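Local atomic coordinates of TRAP dicarboxylate transporter, DctP subunit (Ochrobactrum anthropi, PDB entry 4P47), a protein that probably binds a solute, perhaps a dicarboxylate or related organic acid, in the periplasm and delivers it to a TRAP-type membrane transporter. Residues F51-L54 with V55-K58; A263-E266 with A267-Y270; Q44-G47 with M48-F51. All blocks are in the same frame, centred on the assembly; numbering follows the deposited sequence.

How the interactions relate
From the N terminus, interaction 3 comes first: Q44-G47 and M48-F51 are successive turns near the start of helix 43-58. Interaction 1, F51-L54 with V55-K58, takes over at F51, the residue both share, and runs to the helix end. Interaction 2, A263-E266 with A267-Y270, follows some two hundred residues later on helix 254-288. Each closes one helical turn; interactions 3 and 1 overlap at F51, and none nests in or crosses another. The helices meet side by side: V55 CG2 lies 3.5 Å from A263 CB, F51 rests on A263 and A264, and Y270 reaches back to T46 and K50. Together they tie the first beta-alpha-beta unit to the long helix.

Interaction 1: F51-L54 with V55-K58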
loop_
_atom_site.group_PDB
_atom_site.type_symbol
_atom_site.label_atom_id
_atom_site.label_comp_id
_atom_site.label_asym_id
_atom_site.label_seq_id
_atom_site.Cartn_x
_atom_site.Cartn_y
_atom_site.Cartn_z
ATOM N N PHE A 51 -12.178 -13.753 2.393
ATOM C CA PHE A 51 -11.509 -14.379 3.534
ATOM C C PHE A 51 -12.532 -14.996 4.494
ATOM O O PHE A 51 -12.425 -16.161 4.890
ATOM C CB PHE A 51 -10.619 -13.354 4.243
ATOM C CG PHE A 51 -10.020 -13.870 5.519
ATOM C CD1 PHE A 51 -8.882 -14.691 5.501
ATOM C CD2 PHE A 51 -10.591 -13.586 6.743
ATOM C CE1 PHE A 51 -8.341 -15.179 6.669
ATOM C CE2 PHE A 51 -10.039 -14.077 7.907
ATOM C CZ PHE A 51 -8.903 -14.876 7.862
ATOM N N ALA A 52 -13.523 -14.202 4.887
ATOM C CA ALA A 52 -14.534 -14.669 5.846
ATOM C C ALA A 52 -15.274 -15.899 5.315
ATOM O O ALA A 52 -15.533 -16.844 6.052
ATOM C CB ALA A 52 -15.523 -13.545 6.155
ATOM N N GLU A 53 -15.620 -15.882 4.039
ATOM C CA GLU A 53 -16.361 -16.989 3.453
ATOM C C GLU A 53 -15.525 -18.251 3.382
ATOM O O GLU A 53 -16.009 -19.353 3.657
ATOM C CB GLU A 53 -16.864 -16.610 2.068
ATOM C CG GLU A 53 -17.577 -17.738 1.336
ATOM C CD GLU A 53 -18.815 -18.302 2.067
ATOM O OE1 GLU A 53 -19.464 -17.572 2.856
ATOM O OE2 GLU A 53 -19.163 -19.497 1.847
ATOM N N LEU A 54 -14.255 -18.096 3.029
ATOM C CA LEU A 54 -13.351 -19.240 2.983
ATOM C C LEU A 54 -13.144 -19.838 4.363
ATOM O O LEU A 54 -13.105 -21.050 4.529
ATOM C CB LEU A 54 -12.010 -18.832 2.367
ATOM C CG LEU A 54 -12.083 -18.467 0.887
ATOM C CD1 LEU A 54 -10.716 -17.936 0.438
ATOM C CD2 LEU A 54 -12.516 -19.663 0.062
ATOM N N VAL A 55 -13.009 -19.011 5.380
ATOM C CA VAL A 55 -12.860 -19.526 6.716
ATOM C C VAL A 55 -14.126 -20.277 7.177
ATOM O O VAL A 55 -14.050 -21.330 7.818
ATOM C CB VAL A 55 -12.504 -18.379 7.695
ATOM C CG1 VAL A 55 -12.572 -18.841 9.130
ATOM C CG2 VAL A 55 -11.100 -17.843 7.385
ATOM N N LYS A 56 -15.291 -19.723 6.862
ATOM C CA LYS A 56 -16.565 -20.331 7.199
ATOM C C LYS A 56 -16.670 -21.713 6.550
ATOM O O LYS A 56 -17.070 -22.676 7.197
ATOM C CB LYS A 56 -17.675 -19.399 6.724
ATOM C CG LYS A 56 -19.097 -19.908 6.942
ATOM C CD LYS A 56 -20.071 -18.741 6.710
ATOM C CE LYS A 56 -21.502 -19.067 7.086
ATOM N NZ LYS A 56 -22.067 -20.028 6.137
ATOM N N GLU A 57 -16.282 -21.810 5.287
ATOM C CA GLU A 57 -16.368 -23.065 4.548
ATOM C C GLU A 57 -15.387 -24.082 5.102
ATOM O O GLU A 57 -15.761 -25.204 5.458
ATOM C CB GLU A 57 -16.121 -22.826 3.056
ATOM C CG GLU A 57 -17.253 -22.073 2.368
ATOM C CD GLU A 57 -16.890 -21.583 0.972
ATOM O OE1 GLU A 57 -15.770 -21.878 0.483
ATOM O OE2 GLU A 57 -17.711 -20.864 0.363
ATOM N N LYS A 58 -14.130 -23.675 5.233
ATOM C CA LYS A 58 -13.075 -24.609 5.602
ATOM C C LYS A 58 -13.238 -25.113 7.009
ATOM O O LYS A 58 -12.811 -26.224 7.318
ATOM C CB LYS A 58 -11.716 -23.917 5.482
ATOM C CG LYS A 58 -11.276 -23.667 4.069
ATOM C CD LYS A 58 -10.022 -22.762 4.075
ATOM C CE LYS A 58 -9.502 -22.469 2.682
ATOM N NZ LYS A 58 -8.765 -23.591 2.073
HETATM O O HOH W 1 -20.294 -21.109 4.302
#
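F51 and V55, one helical turn apart, make the close-packed side of this contact. CG2 of V55 sits over one face of the F51 ring, offset toward its rim and nearest CZ at 3.7 Å, a CH-pi approach 17° off the ring normal. V55 presents that methyl because CG2 lies anti to its own carbonyl carbon and is turned back along the helix. Both residues are buried: V65 of strand 63-68 and A263 of helix 254-288 press on them, and the F51 ring meets that of F34 at a steep angle. In the backbone, V55 N donates to F51 O at 3.0 Å, and K58 N to L54 O at 2.9 Å.

The other side is polar and more exposed, held by an acid pair and a water with little apolar packing. E53 and E57 bring their carboxylates together with planes 73° apart, and E53 OE2 stands 2.5 Å from E57 OE2; oxygens this close suggest that one acid group holds a proton. E53 bends at chi2 (59°) to reach its neighbour. A water gives a hydrogen to E53 OE2 (3.1 Å) and accepts one from K56 NZ (2.8 Å). K58 instead sends its amine to Q262 on the long helix. One apolar face, with L54 also against A263, and one charged face mark an amphipathic helix, here the crossover helix between strands 30-35 and 63-68 of a beta-alpha-beta unit.

Interaction 2: A263-E266 with A267-Y270; sequences AAVE and ARDY
The backbone of A263-Y270 is helical throughout, but its i to i+4 bonds lengthen along the way: A267 N is 2.8 Å from A263 O, whereas Y270 N makes only a weak bond to E266 O, at 3.4 Å. V265 and R268 carry the side-chain contact. The valine lies over one face of the guanidinium, with CB above its centre and CG1 4.1 Å from R268 NH1, a loose apolar cover.

R268 runs out with CG anti to the backbone N, then bends at chi3 (77°), which swings the guanidinium alongside D269. There NE and NH2 grip the aspartate side-on, both giving their hydrogens to OD1. The NE bond measures 3.0 Å to D269 OD1 and is nearly straight at 163°; that from NH2 is longer and more bent. OD1 lies in the guanidinium plane, but the carboxylate itself is tilted, with NE well out of its plane on the syn side. The salt bridge helps fix the rotation of the flat group. The other carboxylate oxygen is used too: a water donates to D269 OD2 at 2.5 Å and, weakly, to V265 O.

A264 and A267 lie against L144 and W147 of strand 141-156. E266 touches L54, and Y270 touches T46, both on helix 43-58. Small residues inside and charged ones outside are characteristic of an amphipathic helix, here the long helix of a TRAP solute-binding protein.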
loop_
_atom_site.group_PDB
_atom_site.type_symbol
_atom_site.label_atom_id
_atom_site.label_comp_id
_atom_site.label_asym_id
_atom_site.label_seq_id
_atom_site.Cartn_x
_atom_site.Cartn_y
_atom_site.Cartn_z
ATOM N N ALA A 263 -6.937 -19.425 3.929
ATOM C CA ALA A 263 -7.896 -18.410 3.529
ATOM C C ALA A 263 -7.208 -17.073 3.247
ATOM O O ALA A 263 -7.587 -16.366 2.310
ATOM C CB ALA A 263 -8.970 -18.264 4.601
ATOM N N ALA A 264 -6.206 -16.722 4.045
ATOM C CA ALA A 264 -5.519 -15.451 3.827
ATOM C C ALA A 264 -4.809 -15.411 2.481
ATOM O O ALA A 264 -4.848 -14.385 1.783
ATOM C CB ALA A 264 -4.527 -15.199 4.930
ATOM N N VAL A 265 -4.158 -16.497 2.091
ATOM C CA VAL A 265 -3.403 -16.483 0.832
ATOM C C VAL A 265 -4.317 -16.670 -0.374
ATOM O O VAL A 265 -4.064 -16.093 -1.427
ATOM C CB VAL A 265 -2.217 -17.501 0.807
ATOM C CG1 VAL A 265 -1.226 -17.162 1.890
ATOM C CG2 VAL A 265 -2.687 -18.935 0.922
ATOM N N GLU A 266 -5.393 -17.461 -0.247
ATOM C CA GLU A 266 -6.351 -17.579 -1.311
ATOM C C GLU A 266 -7.069 -16.228 -1.500
ATOM O O GLU A 266 -7.233 -15.750 -2.627
ATOM C CB GLU A 266 -7.340 -18.732 -1.053
ATOM C CG GLU A 266 -8.318 -18.937 -2.207
ATOM C CD GLU A 266 -9.287 -20.086 -2.015
ATOM O OE1 GLU A 266 -9.164 -20.843 -1.038
ATOM O OE2 GLU A 266 -10.208 -20.179 -2.853
ATOM N N ALA A 267 -7.469 -15.579 -0.407
ATOM C CA ALA A 267 -8.133 -14.286 -0.510
ATOM C C ALA A 267 -7.193 -13.233 -1.094
ATOM O O ALA A 267 -7.630 -12.353 -1.818
ATOM C CB ALA A 267 -8.680 -13.836 0.829
ATOM N N ARG A 268 -5.913 -13.325 -0.783
ATOM C CA ARG A 268 -4.913 -12.422 -1.334
ATOM C C ARG A 268 -4.959 -12.366 -2.848
ATOM O O ARG A 268 -5.012 -11.284 -3.439
ATOM C CB ARG A 268 -3.513 -12.856 -0.890
ATOM C CG ARG A 268 -2.370 -12.170 -1.615
ATOM C CD ARG A 268 -1.058 -12.841 -1.311
ATOM N NE ARG A 268 -0.928 -14.086 -2.072
ATOM C CZ ARG A 268 -0.013 -15.011 -1.849
ATOM N NH1 ARG A 268 0.856 -14.896 -0.868
ATOM N NH2 ARG A 268 -0.000 -16.090 -2.621
ATOM N N ASP A 269 -4.918 -13.529 -3.493
ATOM C CA ASP A 269 -4.814 -13.550 -4.951
ATOM C C ASP A 269 -6.081 -12.963 -5.557
ATOM O O ASP A 269 -6.043 -12.213 -6.545
ATOM C CB ASP A 269 -4.617 -14.965 -5.483
ATOM C CG ASP A 269 -3.336 -15.607 -5.003
ATOM O OD1 ASP A 269 -2.448 -14.900 -4.484
ATOM O OD2 ASP A 269 -3.233 -16.854 -5.172
ATOM N N TYR A 270 -7.217 -13.275 -4.947
ATOM C CA TYR A 270 -8.494 -12.752 -5.382
ATOM C C TYR A 270 -8.577 -11.237 -5.167
ATOM O O TYR A 270 -9.050 -10.505 -6.038
ATOM C CB TYR A 270 -9.603 -13.475 -4.593
ATOM C CG TYR A 270 -10.980 -12.889 -4.670
ATOM C CD1 TYR A 270 -11.823 -13.150 -5.741
ATOM C CD2 TYR A 270 -11.453 -12.100 -3.647
ATOM C CE1 TYR A 270 -13.110 -12.604 -5.788
ATOM C CE2 TYR A 270 -12.705 -11.570 -3.679
ATOM C CZ TYR A 270 -13.530 -11.812 -4.738
ATOM O OH TYR A 270 -14.793 -11.252 -4.715
HETATM O O HOH W 2 -2.944 -18.420 -3.229
#

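Interaction 3: Q44-G47 with M48-F51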
loop_
_atom_site.group_PDB
_atom_site.type_symbol
_atom_site.label_atom_id
_atom_site.label_comp_id
_atom_site.label_asym_id
_atom_site.label_seq_id
_atom_site.Cartn_x
_atom_site.Cartn_y
_atom_site.Cartn_z
ATOM N N GLN A 44 -10.376 -3.829 -0.656
ATOM C CA GLN A 44 -10.001 -4.299 0.669
ATOM C C GLN A 44 -11.131 -5.093 1.322
ATOM O O GLN A 44 -10.925 -6.208 1.812
ATOM C CB GLN A 44 -9.631 -3.116 1.543
ATOM C CG GLN A 44 -9.218 -3.496 2.944
ATOM C CD GLN A 44 -9.082 -2.280 3.818
ATOM O OE1 GLN A 44 -10.070 -1.618 4.134
ATOM N NE2 GLN A 44 -7.872 -1.963 4.206
ATOM N N VAL A 45 -12.329 -4.531 1.345
ATOM C CA VAL A 45 -13.440 -5.201 1.997
ATOM C C VAL A 45 -13.926 -6.386 1.174
ATOM O O VAL A 45 -14.345 -7.398 1.732
ATOM C CB VAL A 45 -14.557 -4.222 2.345
ATOM C CG1 VAL A 45 -15.698 -4.947 3.014
ATOM C CG2 VAL A 45 -14.001 -3.138 3.249
ATOM N N THR A 46 -13.827 -6.302 -0.141
ATOM C CA THR A 46 -14.153 -7.449 -0.969
ATOM C C THR A 46 -13.219 -8.610 -0.622
ATOM O O THR A 46 -13.653 -9.756 -0.546
ATOM C CB THR A 46 -14.115 -7.057 -2.447
ATOM O OG1 THR A 46 -15.071 -6.008 -2.642
ATOM C CG2 THR A 46 -14.480 -8.232 -3.335
ATOM N N GLY A 47 -11.950 -8.312 -0.393
ATOM C CA GLY A 47 -11.013 -9.338 0.048
ATOM C C GLY A 47 -11.373 -9.891 1.421
ATOM O O GLY A 47 -11.298 -11.102 1.660
ATOM N N MET A 48 -11.770 -9.015 2.334
ATOM C CA MET A 48 -12.177 -9.444 3.671
ATOM C C MET A 48 -13.384 -10.378 3.623
ATOM O O MET A 48 -13.460 -11.354 4.363
ATOM C CB MET A 48 -12.520 -8.233 4.528
ATOM C CG MET A 48 -11.300 -7.379 4.852
ATOM S SD MET A 48 -11.710 -5.760 5.527
ATOM C CE MET A 48 -12.218 -6.229 7.189
ATOM N N GLU A 49 -14.319 -10.088 2.727
ATOM C CA GLU A 49 -15.508 -10.926 2.571
ATOM C C GLU A 49 -15.150 -12.295 2.020
ATOM O O GLU A 49 -15.677 -13.311 2.475
ATOM C CB GLU A 49 -16.527 -10.233 1.647
ATOM C CG GLU A 49 -17.147 -9.013 2.293
ATOM C CD GLU A 49 -17.861 -8.095 1.319
ATOM O OE1 GLU A 49 -17.646 -8.212 0.097
ATOM O OE2 GLU A 49 -18.641 -7.246 1.796
ATOM N N LYS A 50 -14.234 -12.338 1.057
ATOM C CA LYS A 50 -13.748 -13.605 0.539
ATOM C C LYS A 50 -13.059 -14.410 1.640
ATOM O O LYS A 50 -13.306 -15.618 1.794
ATOM C CB LYS A 50 -12.809 -13.398 -0.654
ATOM C CG LYS A 50 -12.203 -14.673 -1.242
ATOM C CD LYS A 50 -13.214 -15.647 -1.800
ATOM C CE LYS A 50 -13.984 -15.053 -2.923
ATOM N NZ LYS A 50 -14.805 -16.137 -3.549
ATOM N N PHE A 51 -12.178 -13.753 2.393
ATOM C CA PHE A 51 -11.509 -14.379 3.534
ATOM C C PHE A 51 -12.532 -14.996 4.494
ATOM O O PHE A 51 -12.425 -16.161 4.890
ATOM C CB PHE A 51 -10.619 -13.354 4.243
ATOM C CG PHE A 51 -10.020 -13.870 5.519
ATOM C CD1 PHE A 51 -8.882 -14.691 5.501
ATOM C CD2 PHE A 51 -10.591 -13.586 6.743
ATOM C CE1 PHE A 51 -8.341 -15.179 6.669
ATOM C CE2 PHE A 51 -10.039 -14.077 7.907
ATOM C CZ PHE A 51 -8.903 -14.876 7.862
HETATM O O HOH W 3 -16.946 -5.284 -0.561
#
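V45 and M48 cross at an angle, the valine's CG2 methyl 4.2 Å from the sulfur, SD, of M48. The methionine chain starts with CG anti to the carbonyl carbon (chi1 -68°), which lays it back over the preceding turn: CG comes within 3.3 Å of Q44 O, and SD within 4.0 Å of V45 CA. L67 of strand 63-68 and A36 also pack on M48.

On another side of V45, E49 slants across the second methyl, E49 OE2 lying 3.9 Å from V45 CG1. With CG anti to its carbonyl carbon (chi1 -70°), the glutamate lays CG close to V45 O, and the extended chain beyond carries the carboxylate past the methyl. Its other oxygen turns toward T46, where a water donates to E49 OE1 at 3.1 Å and is hydrogen-bonded to T46 OG1 at 2.9 Å. The threonine hydroxyl also bonds H42 O, one turn earlier. The two methyls of V45 thus meet different partners, CG2 the thioether of M48 and CG1 the carboxylate of E49.

Q44 points its amide elsewhere, to Q240 and N38. The cationic end of K50 meets the ring of Y270 on helix 254-288. G47 O accepts from F51 N in a nearly straight bond (171°). These are the first turns of the helix that follows strand 30-35 in a beta-alpha-beta crossover of the periplasmic binding protein fold.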